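Lactamase_B domain-containing protein (Bacillus lehensis G1, PDB 7EV5) probably hydrolyses its substrates with zinc, and combines a dual activity with structural likeness to B3 metallo-beta-lactamases and glyoxalase II. Local coordinates at residues A49-H54 with V136-Q141. Numbering follows the deposited sequence. Where two conformers were deposited one is given.
Sequences AILLTH and VSYYYQ. With ZN (zinc ion), chain B.
Val136 N and Tyr138 OH, both of strand 136-140, each donate a hydrogen bond to the loop after strand 46-51, to Thr53 O and Leu52 O. The amide bond spans 2.9 Å, nearly straight (161° at the hydrogen) and in the plane of the Thr53 carbonyl. Tyr138 OH reaches Leu52 O at 2.8 Å, coming in 58° out of the plane of the Leu52 carbonyl rather than along a lone pair. The buried Leu52 O thus meets a hydroxyl reaching across from the facing sheet.

Apolar packing holds one face of the same phenol ring. Tyr138 CG stands anti to its carbonyl carbon and beside its N (chi1 -56°), and the ring reaches to Leu51-Thr53 at the end of strand 46-51. Leu51 lies over that face, with CD1 4.1 Å from the ring centroid in a CH-pi contact and CB 3.8 Å from Tyr138 CZ.

Van der Waals contacts with the chain add to this. Thr53 N borders the ring edge, 4.0 Å from Tyr138 CE2. Val136 CG2 packs 3.8 Å from Leu52 O, while Thr53 CB rests against Val136 O.

Polar side chains of the loop lead to the metal. His54 ND1 donates to Thr53 OG1 in the plane of its ring (2.9 Å), and the same OG1 is hydrogen-bonded to Asp28. This second-shell link would fix the rotation of the imidazole, whose NE2 binds zinc at 2.1 Å. His56, His131 and a water bind the same zinc, and Asp150 belongs to both zinc sites. The contact bridges the two facing mixed sheets of the alpha-beta/beta-alpha sandwich, where the loop opening the HxHxDH motif enters the dinuclear zinc centre of the metallo-beta-lactamase fold.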
# COMPACT_ATOMS: atom_id res chain seq x y z
N ALA A 49 -3.27 4.41 -12.42
CA ALA A 49 -3.30 3.05 -11.91
C ALA A 49 -3.58 3.10 -10.41
O ALA A 49 -3.34 4.11 -9.76
CB ALA A 49 -1.96 2.33 -12.16
N ILE A 50 -4.08 1.98 -9.89
CA ILE A 50 -4.16 1.70 -8.46
C ILE A 50 -3.12 0.63 -8.17
O ILE A 50 -3.16 -0.46 -8.75
CB ILE A 50 -5.55 1.20 -8.06
CG1 ILE A 50 -6.59 2.29 -8.31
CG2 ILE A 50 -5.55 0.75 -6.59
CD1 ILE A 50 -8.00 1.76 -8.32
N LEU A 51 -2.19 0.93 -7.26
CA LEU A 51 -1.18 -0.02 -6.81
C LEU A 51 -1.52 -0.40 -5.38
O LEU A 51 -1.64 0.46 -4.51
CB LEU A 51 0.22 0.59 -6.88
CG LEU A 51 0.74 1.06 -8.24
CD1 LEU A 51 2.22 1.40 -8.15
CD2 LEU A 51 0.47 0.04 -9.34
N LEU A 52 -1.70 -1.69 -5.14
CA LEU A 52 -2.05 -2.16 -3.81
C LEU A 52 -0.82 -2.75 -3.13
O LEU A 52 -0.16 -3.65 -3.68
CB LEU A 52 -3.14 -3.22 -3.88
CG LEU A 52 -4.49 -2.74 -4.41
CD1 LEU A 52 -5.45 -3.91 -4.46
CD2 LEU A 52 -5.06 -1.59 -3.56
N THR A 53 -0.51 -2.26 -1.94
CA THR A 53 0.54 -2.91 -1.16
C THR A 53 0.11 -4.30 -0.73
O THR A 53 0.94 -5.22 -0.66
CB THR A 53 0.93 -2.07 0.06
OG1 THR A 53 -0.17 -1.99 0.98
CG2 THR A 53 1.38 -0.68 -0.35
N HIS A 54 -1.17 -4.47 -0.43
CA HIS A 54 -1.77 -5.74 -0.04
C HIS A 54 -3.28 -5.57 -0.08
O HIS A 54 -3.80 -4.47 -0.29
CB HIS A 54 -1.23 -6.28 1.30
CG HIS A 54 -1.59 -5.47 2.53
ND1 HIS A 54 -1.28 -4.13 2.68
CD2 HIS A 54 -2.15 -5.86 3.70
CE1 HIS A 54 -1.65 -3.73 3.88
NE2 HIS A 54 -2.20 -4.75 4.52
N VAL A 136 3.68 -6.10 -0.82
CA VAL A 136 4.77 -5.56 -1.61
C VAL A 136 4.98 -4.11 -1.23
O VAL A 136 4.10 -3.44 -0.68
CB VAL A 136 4.58 -5.69 -3.14
CG1 VAL A 136 4.42 -7.15 -3.55
CG2 VAL A 136 3.40 -4.86 -3.60
N SER A 137 6.21 -3.65 -1.46
CA SER A 137 6.60 -2.26 -1.22
C SER A 137 7.09 -1.64 -2.51
O SER A 137 7.90 -2.24 -3.23
CB SER A 137 7.69 -2.19 -0.15
OG SER A 137 7.21 -2.73 1.06
N TYR A 138 6.61 -0.44 -2.80
CA TYR A 138 6.93 0.26 -4.04
C TYR A 138 7.86 1.42 -3.73
O TYR A 138 7.46 2.38 -3.06
CB TYR A 138 5.65 0.79 -4.68
CG TYR A 138 4.56 -0.23 -4.96
CD1 TYR A 138 4.54 -0.94 -6.15
CD2 TYR A 138 3.54 -0.47 -4.04
CE1 TYR A 138 3.55 -1.86 -6.43
CE2 TYR A 138 2.53 -1.38 -4.31
CZ TYR A 138 2.55 -2.07 -5.52
OH TYR A 138 1.56 -2.98 -5.81
N TYR A 139 9.10 1.34 -4.20
CA TYR A 139 10.10 2.37 -3.95
C TYR A 139 10.16 3.31 -5.15
O TYR A 139 10.42 2.88 -6.28
CB TYR A 139 11.46 1.73 -3.71
CG TYR A 139 12.61 2.69 -3.56
CD1 TYR A 139 12.58 3.71 -2.63
CD2 TYR A 139 13.76 2.54 -4.33
CE1 TYR A 139 13.65 4.59 -2.49
CE2 TYR A 139 14.83 3.40 -4.19
CZ TYR A 139 14.77 4.42 -3.27
OH TYR A 139 15.84 5.28 -3.13
N TYR A 140 9.90 4.60 -4.90
CA TYR A 140 9.95 5.65 -5.92
C TYR A 140 11.23 6.44 -5.69
O TYR A 140 11.28 7.32 -4.82
CB TYR A 140 8.73 6.54 -5.76
CG TYR A 140 8.55 7.60 -6.81
CD1 TYR A 140 8.46 7.27 -8.16
CD2 TYR A 140 8.44 8.95 -6.45
CE1 TYR A 140 8.26 8.25 -9.12
CE2 TYR A 140 8.25 9.93 -7.41
CZ TYR A 140 8.16 9.57 -8.74
OH TYR A 140 7.97 10.54 -9.71
N GLN A 141 12.27 6.14 -6.47
CA GLN A 141 13.57 6.75 -6.21
C GLN A 141 13.56 8.26 -6.46
O GLN A 141 14.20 9.02 -5.71
CB GLN A 141 14.66 6.05 -7.03
CG GLN A 141 16.06 6.58 -6.75
CD GLN A 141 17.14 5.55 -6.99
OE1 GLN A 141 16.89 4.47 -7.54
NE2 GLN A 141 18.37 5.87 -6.59
ZN ZN B . -2.87 -5.00 6.45
O HOH W 1 -4.19 -3.77 7.16